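Local coordinates for protein lysyl oxidase (Pichia pastoris, PDB 1W7C) that probably oxidises primary amines, including peptidyl lysine side chains, to aldehydes, using a copper ion and a topaquinone cofactor built from one of its own tyrosines, at residues T197-E202 with A459-A464; T311-S314 with G318-F321; T384-Y389 with Y393-S398; L477-V482 with N659-T664. One frame throughout, in Å; residues are numbered along the deposited sequence.

Interaction 1 of 4, residues T197-E202 with A459-A464; sequences TENDAE and AGYIQA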
loop_
_atom_site.group_PDB
_atom_site.type_symbol
_atom_site.label_atom_id
_atom_site.label_comp_id
_atom_site.label_asym_id
_atom_site.label_seq_id
_atom_site.Cartn_x
_atom_site.Cartn_y
_atom_site.Cartn_z
ATOM N N THR A 197 21.852 -24.608 15.957
ATOM C CA THR A 197 20.664 -24.464 16.792
ATOM C C THR A 197 19.695 -25.573 16.481
ATOM O O THR A 197 19.807 -26.240 15.451
ATOM C CB THR A 197 19.946 -23.132 16.557
ATOM O OG1 THR A 197 19.277 -23.167 15.286
ATOM C CG2 THR A 197 20.910 -21.964 16.524
ATOM N N GLU A 198 18.720 -25.748 17.364
ATOM C CA GLU A 198 17.679 -26.734 17.160
ATOM C C GLU A 198 16.466 -26.192 16.388
ATOM O O GLU A 198 15.573 -26.963 16.031
ATOM C CB GLU A 198 17.215 -27.304 18.500
ATOM C CG GLU A 198 16.197 -26.463 19.265
ATOM C CD GLU A 198 15.686 -27.134 20.539
ATOM O OE1 GLU A 198 15.396 -26.404 21.517
ATOM O OE2 GLU A 198 15.550 -28.383 20.567
ATOM N N ASN A 199 16.470 -24.897 16.083
ATOM C CA ASN A 199 15.256 -24.223 15.577
ATOM C C ASN A 199 15.502 -23.399 14.320
ATOM O O ASN A 199 14.798 -22.441 14.043
ATOM C CB ASN A 199 14.614 -23.354 16.672
ATOM C CG ASN A 199 15.546 -22.256 17.176
ATOM O OD1 ASN A 199 16.760 -22.440 17.250
ATOM N ND2 ASN A 199 14.984 -21.097 17.479
ATOM N N ASP A 200 16.505 -23.786 13.561
ATOM C CA ASP A 200 16.793 -23.170 12.258
ATOM C C ASP A 200 17.161 -21.696 12.382
ATOM O O ASP A 200 16.965 -20.947 11.438
ATOM C CB ASP A 200 15.574 -23.335 11.310
ATOM C CG ASP A 200 15.931 -23.131 9.849
ATOM O OD1 ASP A 200 16.955 -23.725 9.448
ATOM O OD2 ASP A 200 15.275 -22.395 9.041
ATOM N N ALA A 201 17.742 -21.302 13.518
ATOM C CA ALA A 201 18.108 -19.907 13.794
ATOM C C ALA A 201 19.605 -19.612 13.665
ATOM O O ALA A 201 20.094 -18.654 14.223
ATOM C CB ALA A 201 17.602 -19.496 15.177
ATOM N N GLU A 202 20.318 -20.450 12.911
ATOM C CA GLU A 202 21.775 -20.319 12.710
ATOM C C GLU A 202 22.127 -18.923 12.216
ATOM O O GLU A 202 23.184 -18.390 12.552
ATOM C CB GLU A 202 22.276 -21.369 11.723
ATOM C CG GLU A 202 22.337 -22.784 12.300
ATOM C CD GLU A 202 20.985 -23.488 12.458
ATOM O OE1 GLU A 202 19.988 -23.144 11.762
ATOM O OE2 GLU A 202 20.938 -24.433 13.248
ATOM N N ALA A 459 9.148 -12.501 5.299
ATOM C CA ALA A 459 9.220 -12.782 6.730
ATOM C C ALA A 459 10.402 -13.775 6.869
ATOM O O ALA A 459 11.161 -14.065 5.906
ATOM C CB ALA A 459 7.877 -13.384 7.306
ATOM N N GLY A 460 10.538 -14.300 8.051
ATOM C CA GLY A 460 11.488 -15.343 8.328
ATOM C C GLY A 460 12.666 -14.766 9.089
ATOM O O GLY A 460 12.542 -13.708 9.705
ATOM N N TYR A 461 13.758 -15.540 9.125
ATOM C CA TYR A 461 14.982 -15.123 9.804
ATOM C C TYR A 461 15.819 -14.294 8.892
ATOM O O TYR A 461 16.066 -14.644 7.746
ATOM C CB TYR A 461 15.778 -16.343 10.226
ATOM C CG TYR A 461 15.262 -17.092 11.440
ATOM C CD1 TYR A 461 14.633 -18.315 11.325
ATOM C CD2 TYR A 461 15.396 -16.558 12.702
ATOM C CE1 TYR A 461 14.149 -18.984 12.448
ATOM C CE2 TYR A 461 14.929 -17.203 13.823
ATOM C CZ TYR A 461 14.320 -18.420 13.690
ATOM O OH TYR A 461 13.859 -19.087 14.802
ATOM N N ILE A 462 16.335 -13.227 9.444
ATOM C CA ILE A 462 17.309 -12.429 8.708
ATOM C C ILE A 462 18.686 -13.113 8.634
ATOM O O ILE A 462 19.027 -13.888 9.502
ATOM C CB ILE A 462 17.485 -11.018 9.337
ATOM C CG1 ILE A 462 18.049 -11.109 10.757
ATOM C CG2 ILE A 462 16.212 -10.260 9.284
ATOM C CD1 ILE A 462 18.433 -9.774 11.382
ATOM N N GLN A 463 19.475 -12.777 7.617
ATOM C CA GLN A 463 20.879 -13.111 7.593
ATOM C C GLN A 463 21.611 -11.968 8.269
ATOM O O GLN A 463 21.951 -10.982 7.658
ATOM C CB GLN A 463 21.368 -13.372 6.181
ATOM C CG GLN A 463 22.830 -13.754 6.138
ATOM C CD GLN A 463 23.335 -14.139 4.768
ATOM O OE1 GLN A 463 22.689 -14.873 4.064
ATOM N NE2 GLN A 463 24.505 -13.651 4.409
ATOM N N ALA A 464 21.772 -12.109 9.569
ATOM C CA ALA A 464 22.483 -11.138 10.364
ATOM C C ALA A 464 23.987 -11.332 10.205
ATOM O O ALA A 464 24.467 -12.181 9.419
ATOM C CB ALA A 464 22.090 -11.319 11.786
HETATM O O HOH W 1 12.176 -20.677 16.373
#
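With chi1 at -76°, Tyr461 carries its CG beside the backbone N and its ring reaches out of segment 459-464 into the bend of 197-202, where Asn199, with its CG between the backbone N and the carbonyl carbon, turns its amide toward the phenol end. The ring is met on one face by Ala201: its CA makes a CH-pi contact 4.1 Å from the centroid of the Tyr461 ring, 13° off the normal, and the methyl CB lies 3.8 Å from Tyr461 CZ. The amide plane of Asn199 stands 82° from the ring plane. Water 1 joins the two polar ends, accepting from Asn199 ND2 at 3.0 Å and donating to Tyr461 OH at 2.8 Å. Through this ring the loop after strand 187-195 is joined to a loop of the catalytic domain, the one after strand 452-458, with the copper ion about 10 Å from the Tyr461 side chain. The loop 197-202 is itself stiffened from within, since Ala201 N donates to Thr197 OG1 at 3.0 Å and Thr197 N to Glu202 OE2 at 2.9 Å. Tyr461 OH is also hydrogen-bonded to Thr264 O. Across the dimer interface, His413 of the second subunit meets the Tyr461 ring edge-to-face.

Interaction 2 of 4, residues T311-S314 with G318-F321; sequences TSWS and GISF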
loop_
_atom_site.group_PDB
_atom_site.type_symbol
_atom_site.label_atom_id
_atom_site.label_comp_id
_atom_site.label_asym_id
_atom_site.label_seq_id
_atom_site.Cartn_x
_atom_site.Cartn_y
_atom_site.Cartn_z
ATOM N N THR A 311 -2.806 -21.076 -14.989
ATOM C CA THR A 311 -1.571 -21.048 -14.203
ATOM C C THR A 311 -0.591 -22.124 -14.686
ATOM O O THR A 311 -0.958 -23.110 -15.311
ATOM C CB THR A 311 -1.815 -21.295 -12.696
ATOM O OG1 THR A 311 -2.282 -22.624 -12.531
ATOM C CG2 THR A 311 -2.853 -20.326 -12.107
ATOM N N SER A 312 0.667 -21.854 -14.439
ATOM C CA SER A 312 1.761 -22.757 -14.723
ATOM C C SER A 312 2.741 -22.684 -13.583
ATOM O O SER A 312 2.834 -21.670 -12.907
ATOM C CB SER A 312 2.440 -22.367 -16.049
ATOM O OG SER A 312 3.490 -23.266 -16.331
ATOM N N TRP A 313 3.512 -23.755 -13.402
ATOM C CA TRP A 313 4.469 -23.851 -12.298
ATOM C C TRP A 313 5.826 -24.299 -12.792
ATOM O O TRP A 313 5.928 -25.275 -13.559
ATOM C CB TRP A 313 3.941 -24.880 -11.283
ATOM C CG TRP A 313 4.723 -24.866 -10.010
ATOM C CD1 TRP A 313 5.850 -25.605 -9.715
ATOM C CD2 TRP A 313 4.434 -24.094 -8.846
ATOM N NE1 TRP A 313 6.274 -25.317 -8.439
ATOM C CE2 TRP A 313 5.424 -24.388 -7.889
ATOM C CE3 TRP A 313 3.418 -23.181 -8.504
ATOM C CZ2 TRP A 313 5.424 -23.822 -6.622
ATOM C CZ3 TRP A 313 3.413 -22.631 -7.225
ATOM C CH2 TRP A 313 4.416 -22.940 -6.313
ATOM N N SER A 314 6.873 -23.623 -12.328
ATOM C CA SER A 314 8.249 -24.029 -12.599
ATOM C C SER A 314 9.061 -24.145 -11.333
ATOM O O SER A 314 8.787 -23.480 -10.331
ATOM C CB SER A 314 8.936 -23.048 -13.538
ATOM O OG SER A 314 9.262 -21.821 -12.881
ATOM N N GLY A 318 8.295 -20.771 -9.407
ATOM C CA GLY A 318 6.973 -20.947 -8.860
ATOM C C GLY A 318 5.893 -20.699 -9.897
ATOM O O GLY A 318 5.993 -21.159 -11.013
ATOM N N ILE A 319 4.876 -19.925 -9.533
ATOM C CA ILE A 319 3.687 -19.777 -10.359
ATOM C C ILE A 319 3.866 -18.695 -11.419
ATOM O O ILE A 319 4.539 -17.690 -11.189
ATOM C CB ILE A 319 2.458 -19.503 -9.492
ATOM C CG1 ILE A 319 1.190 -20.042 -10.140
ATOM C CG2 ILE A 319 2.294 -18.006 -9.162
ATOM C CD1 ILE A 319 -0.034 -20.028 -9.217
ATOM N N SER A 320 3.241 -18.917 -12.569
ATOM C CA SER A 320 3.114 -17.916 -13.636
ATOM C C SER A 320 1.648 -17.963 -14.098
ATOM O O SER A 320 0.926 -18.949 -13.898
ATOM C CB SER A 320 3.950 -18.312 -14.852
ATOM O OG SER A 320 5.313 -18.208 -14.607
ATOM N N PHE A 321 1.244 -16.881 -14.764
ATOM C CA PHE A 321 -0.107 -16.731 -15.288
ATOM C C PHE A 321 -0.039 -16.480 -16.789
ATOM O O PHE A 321 0.762 -15.648 -17.237
ATOM C CB PHE A 321 -0.812 -15.552 -14.626
ATOM C CG PHE A 321 -0.965 -15.695 -13.144
ATOM C CD1 PHE A 321 0.057 -15.275 -12.303
ATOM C CD2 PHE A 321 -2.094 -16.239 -12.596
ATOM C CE1 PHE A 321 -0.055 -15.445 -10.941
ATOM C CE2 PHE A 321 -2.226 -16.400 -11.223
ATOM C CZ PHE A 321 -1.226 -15.991 -10.397
#
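Four backbone hydrogen bonds join Ser312 to Ser320 and Ser314 to Gly318. Ser312 N donates to Ser320 O at 3.0 Å and Ser320 N to Ser312 O at 2.8 Å; Ser314 N reaches Gly318 O at 2.9 Å, and Gly318 N returns a bond of the same length to Ser314 O. The non-hydrogen-bonded pair Trp313-Ile319 lies between them and Thr311-Phe321 follows beyond Ser312-Ser320, giving the antiparallel register of a beta hairpin, strands 307-314 and 318-326, within the catalytic domain. Aromatic contact comes from Trp313, whose six-membered ring lies against the opposing backbone: Gly318 CA sits 3.8 Å from its centroid, 8° off the normal, in a CH-pi contact. CG of Trp313 stands anti to its own N (chi1 -170°), which brings a face of the indole over the backbone of Gly318 and Ile319. Apolar contacts continue on the same face. Ile319 CB is 3.9 Å from Trp313 CE3, the two side chains crossing at about a right angle, while Thr311 CG2 touches Ile319 CD1 at 4.0 Å and meets the Phe321 ring. Polar ends bond elsewhere: Trp313 NE1 to Gly364 O, Thr311 OG1 to Tyr399 OH, and Ser312 OG to Trp21 O.

Interaction 3 of 4, residues T384-Y389 with Y393-S398; sequences TDTFEY and YNRTLS. With NAG (2-acetamido-2-deoxy-beta-D-glucopyranose), chain T.
Thr384 and Arg395 form one antiparallel hydrogen-bonded pair and Thr386 and Tyr393 the next, with the non-hydrogen-bonded pair Asp385-Asn394 between them; the strands run at 158° to each other. Both arms belong to the hairpin of strands 380-388 and 391-405, whose second strand turns a corner at Thr396 and Leu397. Tyr393 N donates almost straight to Thr386 O at 2.8 Å (176° at the hydrogen).

On the face shared by Thr384, Thr386, Tyr393 and Arg395, the arginine chain runs extended from CG to NE, so that the guanidinium reaches over to Thr386. Its NH1 meets Thr386 OG1 at 2.8 Å, at the guanidinium edge and 4° from its plane. Waters 2 and 4 also lie in that plane: water 2 leads from NH1 to Thr384 OG1, and water 4 links NH2 to Thr386 OG1 and Glu388 OE2. Water 4 also sits over one face of the Tyr393 ring, while Glu388 O lies at the ring's edge, in plane. Glu388 has a stronger partner outside the hairpin, a salt bridge to Arg315, while Arg395 NE bonds Arg366 O.

The other face carries the glycan. Asn394 ND2 is covalently bound to C1 of the N-acetylglucosamine, and water 3 donates to both Asn394 OD1 and Asp385 OD2; Asp385 OD1 is bonded by Ser23 OG.

The chemistry divides by face: the rotation of the buried guanidinium is fixed by acceptors in its plane, and it reaches the acid through water, which would be expected to stabilise both charges, while the opposite side presents the sugar.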
loop_
_atom_site.group_PDB
_atom_site.type_symbol
_atom_site.label_atom_id
_atom_site.label_comp_id
_atom_site.label_asym_id
_atom_site.label_seq_id
_atom_site.Cartn_x
_atom_site.Cartn_y
_atom_site.Cartn_z
ATOM N N THR A 384 1.145 -29.062 -7.755
ATOM C CA THR A 384 2.061 -28.832 -8.854
ATOM C C THR A 384 3.223 -29.816 -8.759
ATOM O O THR A 384 3.307 -30.566 -7.811
ATOM C CB THR A 384 2.601 -27.390 -8.851
ATOM O OG1 THR A 384 3.316 -27.160 -7.627
ATOM C CG2 THR A 384 1.454 -26.391 -8.921
ATOM N N ASP A 385 4.142 -29.752 -9.713
ATOM C CA ASP A 385 5.254 -30.700 -9.717
ATOM C C ASP A 385 6.488 -30.106 -10.318
ATOM O O ASP A 385 6.432 -29.075 -11.019
ATOM C CB ASP A 385 4.843 -31.996 -10.443
ATOM C CG ASP A 385 4.168 -31.721 -11.745
ATOM O OD1 ASP A 385 4.828 -31.173 -12.675
ATOM O OD2 ASP A 385 2.960 -32.018 -11.909
ATOM N N THR A 386 7.624 -30.709 -9.968
ATOM C CA THR A 386 8.916 -30.375 -10.539
ATOM C C THR A 386 9.685 -31.686 -10.726
ATOM O O THR A 386 9.302 -32.738 -10.214
ATOM C CB THR A 386 9.741 -29.455 -9.610
ATOM O OG1 THR A 386 9.849 -30.085 -8.328
ATOM C CG2 THR A 386 9.064 -28.091 -9.403
ATOM N N PHE A 387 10.817 -31.584 -11.395
ATOM C CA PHE A 387 11.775 -32.686 -11.533
ATOM C C PHE A 387 13.176 -32.194 -11.238
ATOM O O PHE A 387 13.622 -31.204 -11.818
ATOM C CB PHE A 387 11.731 -33.299 -12.950
ATOM C CG PHE A 387 12.762 -34.378 -13.156
ATOM C CD1 PHE A 387 14.011 -34.084 -13.649
ATOM C CD2 PHE A 387 12.485 -35.675 -12.761
ATOM C CE1 PHE A 387 14.961 -35.090 -13.796
ATOM C CE2 PHE A 387 13.411 -36.676 -12.911
ATOM C CZ PHE A 387 14.653 -36.380 -13.418
ATOM N N GLU A 388 13.874 -32.854 -10.332
ATOM C CA GLU A 388 15.302 -32.530 -10.110
ATOM C C GLU A 388 16.057 -33.793 -9.756
ATOM O O GLU A 388 15.604 -34.574 -8.939
ATOM C CB GLU A 388 15.508 -31.517 -8.991
ATOM C CG GLU A 388 14.717 -30.244 -9.146
ATOM C CD GLU A 388 15.162 -29.177 -8.177
ATOM O OE1 GLU A 388 16.177 -28.456 -8.484
ATOM O OE2 GLU A 388 14.478 -29.029 -7.128
ATOM N N TYR A 389 17.225 -33.976 -10.362
ATOM C CA TYR A 389 18.187 -34.999 -9.930
ATOM C C TYR A 389 17.508 -36.342 -9.725
ATOM O O TYR A 389 17.505 -36.913 -8.609
ATOM C CB TYR A 389 18.842 -34.611 -8.617
ATOM C CG TYR A 389 19.535 -33.285 -8.565
ATOM C CD1 TYR A 389 20.786 -33.098 -9.152
ATOM C CD2 TYR A 389 18.982 -32.232 -7.857
ATOM C CE1 TYR A 389 21.437 -31.880 -9.058
ATOM C CE2 TYR A 389 19.615 -31.021 -7.760
ATOM C CZ TYR A 389 20.836 -30.841 -8.359
ATOM O OH TYR A 389 21.454 -29.630 -8.236
ATOM N N TYR A 393 8.844 -34.650 -8.200
ATOM C CA TYR A 393 8.302 -34.156 -6.931
ATOM C C TYR A 393 6.852 -33.684 -7.155
ATOM O O TYR A 393 6.607 -32.782 -7.967
ATOM C CB TYR A 393 9.120 -32.961 -6.417
ATOM C CG TYR A 393 10.542 -33.244 -5.974
ATOM C CD1 TYR A 393 11.544 -33.514 -6.903
ATOM C CD2 TYR A 393 10.894 -33.179 -4.635
ATOM C CE1 TYR A 393 12.840 -33.734 -6.505
ATOM C CE2 TYR A 393 12.185 -33.403 -4.229
ATOM C CZ TYR A 393 13.157 -33.698 -5.168
ATOM O OH TYR A 393 14.448 -33.934 -4.783
ATOM N N ASN A 394 5.922 -34.267 -6.421
ATOM C CA ASN A 394 4.544 -33.846 -6.424
ATOM C C ASN A 394 4.329 -33.015 -5.168
ATOM O O ASN A 394 4.526 -33.505 -4.052
ATOM C CB ASN A 394 3.668 -35.090 -6.382
ATOM C CG ASN A 394 2.406 -34.972 -7.175
ATOM O OD1 ASN A 394 2.277 -34.156 -8.074
ATOM N ND2 ASN A 394 1.479 -35.875 -6.877
ATOM N N ARG A 395 3.853 -31.794 -5.321
ATOM C CA ARG A 395 3.677 -30.888 -4.194
ATOM C C ARG A 395 2.228 -30.512 -4.032
ATOM O O ARG A 395 1.684 -29.717 -4.782
ATOM C CB ARG A 395 4.498 -29.620 -4.413
ATOM C CG ARG A 395 5.914 -29.750 -4.060
ATOM C CD ARG A 395 6.707 -28.442 -4.045
ATOM N NE ARG A 395 8.106 -28.793 -3.965
ATOM C CZ ARG A 395 8.804 -29.282 -4.970
ATOM N NH1 ARG A 395 8.286 -29.315 -6.191
ATOM N NH2 ARG A 395 10.071 -29.634 -4.779
ATOM N N THR A 396 1.582 -31.121 -3.055
ATOM C CA THR A 396 0.212 -30.768 -2.734
ATOM C C THR A 396 0.255 -29.457 -1.947
ATOM O O THR A 396 1.296 -29.018 -1.422
ATOM C CB THR A 396 -0.486 -31.855 -1.926
ATOM O OG1 THR A 396 0.174 -31.988 -0.677
ATOM C CG2 THR A 396 -0.354 -33.208 -2.663
ATOM N N LEU A 397 -0.889 -28.808 -1.924
ATOM C CA LEU A 397 -1.048 -27.536 -1.226
ATOM C C LEU A 397 0.021 -26.521 -1.677
ATOM O O LEU A 397 0.544 -25.728 -0.898
ATOM C CB LEU A 397 -1.068 -27.739 0.288
ATOM C CG LEU A 397 -2.380 -28.304 0.923
ATOM C CD1 LEU A 397 -3.100 -29.435 0.224
ATOM C CD2 LEU A 397 -2.076 -28.587 2.353
ATOM N N SER A 398 0.321 -26.533 -2.978
ATOM C CA SER A 398 1.376 -25.715 -3.549
ATOM C C SER A 398 0.977 -24.244 -3.755
ATOM O O SER A 398 1.785 -23.350 -3.530
ATOM C CB SER A 398 1.802 -26.315 -4.896
ATOM O OG SER A 398 2.801 -25.549 -5.514
HETATM C C1 NAG T . 0.166 -35.663 -7.431
HETATM C C2 NAG T . -0.089 -37.083 -7.978
HETATM C C3 NAG T . -1.518 -37.232 -8.488
HETATM C C4 NAG T . -2.495 -36.843 -7.386
HETATM C C5 NAG T . -2.123 -35.459 -6.817
HETATM C C6 NAG T . -3.021 -35.093 -5.630
HETATM C C7 NAG T . 1.654 -38.508 -8.889
HETATM C C8 NAG T . 2.066 -39.170 -10.170
HETATM N N2 NAG T . 0.851 -37.451 -9.020
HETATM O O3 NAG T . -1.788 -38.566 -8.885
HETATM O O4 NAG T . -3.816 -36.879 -7.894
HETATM O O5 NAG T . -0.776 -35.479 -6.384
HETATM O O6 NAG T . -2.699 -35.930 -4.536
HETATM O O7 NAG T . 2.051 -38.944 -7.805
HETATM O O HOH W 2 5.891 -28.279 -7.306
HETATM O O HOH W 3 1.350 -32.832 -10.114
HETATM O O HOH W 4 12.085 -30.267 -6.882
HETATM O O HOH W 5 15.950 -35.393 -6.216
#

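Interaction 4 of 4, residues L477-V482 with N659-T664; sequences LKIHDV and NDLPNT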
loop_
_atom_site.group_PDB
_atom_site.type_symbol
_atom_site.label_atom_id
_atom_site.label_comp_id
_atom_site.label_asym_id
_atom_site.label_seq_id
_atom_site.Cartn_x
_atom_site.Cartn_y
_atom_site.Cartn_z
ATOM N N LEU A 477 22.625 -2.187 12.351
ATOM C CA LEU A 477 22.390 -1.843 13.733
ATOM C C LEU A 477 22.761 -3.012 14.633
ATOM O O LEU A 477 22.620 -4.153 14.252
ATOM C CB LEU A 477 20.905 -1.481 13.928
ATOM C CG LEU A 477 20.393 -0.319 13.054
ATOM C CD1 LEU A 477 18.945 -0.140 13.217
ATOM C CD2 LEU A 477 21.149 0.957 13.378
ATOM N N LYS A 478 23.263 -2.705 15.821
ATOM C CA LYS A 478 23.477 -3.730 16.832
ATOM C C LYS A 478 22.152 -4.106 17.444
ATOM O O LYS A 478 21.534 -3.306 18.146
ATOM C CB LYS A 478 24.425 -3.224 17.913
ATOM C CG LYS A 478 24.835 -4.310 18.891
ATOM C CD LYS A 478 25.683 -3.721 20.020
ATOM C CE LYS A 478 25.890 -4.714 21.135
ATOM N NZ LYS A 478 26.792 -4.155 22.183
ATOM N N ILE A 479 21.693 -5.312 17.143
ATOM C CA ILE A 479 20.362 -5.763 17.556
ATOM C C ILE A 479 20.391 -6.900 18.574
ATOM O O ILE A 479 19.348 -7.291 19.085
ATOM C CB ILE A 479 19.513 -6.170 16.335
ATOM C CG1 ILE A 479 20.159 -7.335 15.569
ATOM C CG2 ILE A 479 19.280 -4.937 15.433
ATOM C CD1 ILE A 479 19.282 -7.901 14.435
ATOM N N HIS A 480 21.585 -7.404 18.884
ATOM C CA HIS A 480 21.707 -8.299 20.032
ATOM C C HIS A 480 23.175 -8.175 20.488
ATOM O O HIS A 480 23.952 -7.393 19.902
ATOM C CB HIS A 480 21.248 -9.733 19.691
ATOM C CG HIS A 480 20.907 -10.547 20.900
ATOM N ND1 HIS A 480 21.821 -11.384 21.501
ATOM C CD2 HIS A 480 19.771 -10.643 21.624
ATOM C CE1 HIS A 480 21.267 -11.933 22.573
ATOM N NE2 HIS A 480 20.016 -11.512 22.658
ATOM N N ASP A 481 23.555 -8.865 21.563
ATOM C CA ASP A 481 24.823 -8.580 22.227
ATOM C C ASP A 481 26.005 -8.573 21.269
ATOM O O ASP A 481 26.867 -7.698 21.375
ATOM C CB ASP A 481 25.135 -9.622 23.314
ATOM C CG ASP A 481 24.085 -9.684 24.410
ATOM O OD1 ASP A 481 24.470 -9.624 25.601
ATOM O OD2 ASP A 481 22.871 -9.836 24.195
ATOM N N VAL A 482 26.064 -9.542 20.352
ATOM C CA VAL A 482 27.131 -9.587 19.351
ATOM C C VAL A 482 26.587 -9.757 17.937
ATOM O O VAL A 482 27.247 -10.348 17.069
ATOM C CB VAL A 482 28.203 -10.657 19.673
ATOM C CG1 VAL A 482 28.931 -10.284 20.957
ATOM C CG2 VAL A 482 27.607 -12.034 19.731
ATOM N N ASN A 659 12.465 -5.103 15.663
ATOM C CA ASN A 659 11.197 -5.624 15.140
ATOM C C ASN A 659 11.381 -6.734 14.134
ATOM O O ASN A 659 10.394 -7.198 13.574
ATOM C CB ASN A 659 10.305 -4.487 14.579
ATOM C CG ASN A 659 8.918 -4.519 15.170
ATOM O OD1 ASN A 659 8.769 -4.676 16.404
ATOM N ND2 ASN A 659 7.888 -4.412 14.336
ATOM N N ASP A 660 12.640 -7.170 13.936
ATOM C CA ASP A 660 13.004 -8.317 13.120
ATOM C C ASP A 660 13.521 -9.523 13.937
ATOM O O ASP A 660 13.955 -10.497 13.347
ATOM C CB ASP A 660 14.037 -7.895 12.090
ATOM C CG ASP A 660 13.513 -6.875 11.136
ATOM O OD1 ASP A 660 12.860 -7.300 10.142
ATOM O OD2 ASP A 660 13.684 -5.665 11.339
ATOM N N LEU A 661 13.480 -9.432 15.264
ATOM C CA LEU A 661 13.885 -10.538 16.137
ATOM C C LEU A 661 12.716 -11.020 16.966
ATOM O O LEU A 661 12.086 -10.200 17.621
ATOM C CB LEU A 661 15.028 -10.136 17.074
ATOM C CG LEU A 661 16.371 -9.804 16.421
ATOM C CD1 LEU A 661 17.335 -9.318 17.510
ATOM C CD2 LEU A 661 16.901 -10.974 15.622
ATOM N N PRO A 662 12.409 -12.314 16.981
ATOM C CA PRO A 662 13.161 -13.382 16.311
ATOM C C PRO A 662 13.005 -13.475 14.800
ATOM O O PRO A 662 13.861 -14.079 14.162
ATOM C CB PRO A 662 12.636 -14.650 16.988
ATOM C CG PRO A 662 11.217 -14.298 17.351
ATOM C CD PRO A 662 11.299 -12.836 17.778
ATOM N N ASN A 663 11.958 -12.867 14.249
ATOM C CA ASN A 663 11.689 -12.926 12.805
ATOM C C ASN A 663 11.211 -11.576 12.294
ATOM O O ASN A 663 10.616 -10.780 13.024
ATOM C CB ASN A 663 10.562 -13.915 12.472
ATOM C CG ASN A 663 11.011 -15.321 12.049
ATOM O OD1 ASN A 663 10.236 -15.998 11.376
ATOM N ND2 ASN A 663 12.204 -15.762 12.430
ATOM N N THR A 664 11.454 -11.342 11.008
ATOM C CA THR A 664 10.832 -10.269 10.263
ATOM C C THR A 664 9.334 -10.532 10.132
ATOM O O THR A 664 8.892 -11.660 10.091
ATOM C CB THR A 664 11.502 -10.225 8.878
ATOM O OG1 THR A 664 12.879 -9.860 9.051
ATOM C CG2 THR A 664 10.889 -9.189 7.970
#
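The loop 659-664 packs on the short strand 478-480, where Ile479 and His480 both face Leu483 in a classic beta bulge. This strand is an outer one of a small three-stranded antiparallel sheet in the catalytic domain, and the loop follows strand 642-654, which ends at the copper ligand His654.

The contact is small and rests on Leu661. Its CD1 methyl does most of the touching: it lies 3.9 Å from Ile479 CD1 and 3.3 Å from Ile479 O, so one methyl meets both the side-chain end and the carbonyl oxygen of the same residue. Ile479 CG1 takes the position between its backbone N and carbonyl carbon (chi1 61°), and the leucine and isoleucine chains pass at a slant. His480 adds a marginal touch, its CB 4.5 Å from Leu661 CD1, while its ring stacks on Trp263 and also meets Phe566 of the second subunit.

Polar bonds shape the loop around this apolar tip. Thr664 OG1 donates to Asp660 OD1 at 2.8 Å, meeting the anti lone pair of that oxygen, and Asn663 ND2 reaches Pro662 O at 2.9 Å, nearly straight (175° at the hydrogen) but from above the carbonyl plane. A cis peptide bond precedes Pro662.

Asp660 OD1 also bonds His654 NE2. Since His654 binds copper, Asp660 is a second-shell residue positioned in part by Thr664, and its carboxylate may well polarise the imidazole; the Ile479-Leu661 contact itself is purely van der Waals.

The four contacts fall into two neighbourhoods. Interactions 1 and 4, with centres 11 Å apart, meet directly: Gly460 O lies 2.9 Å from Thr664 N, a probable hydrogen bond, and Tyr461 CD2 lies 3.3 Å from Pro662 O. Both touch the second subunit, and the side chains of Tyr461 and Ile479 are about 10 and 11 Å from the copper ion, so the pair lies near the copper site and at the dimer interface. Interactions 2 and 3, centres 12 Å apart, are two hairpins that meet through Trp313, whose CD2 is 3.5 Å from Thr384 OG1. No direct touch joins the two neighbourhoods: interactions 2 and 4 have centres 35 Å apart.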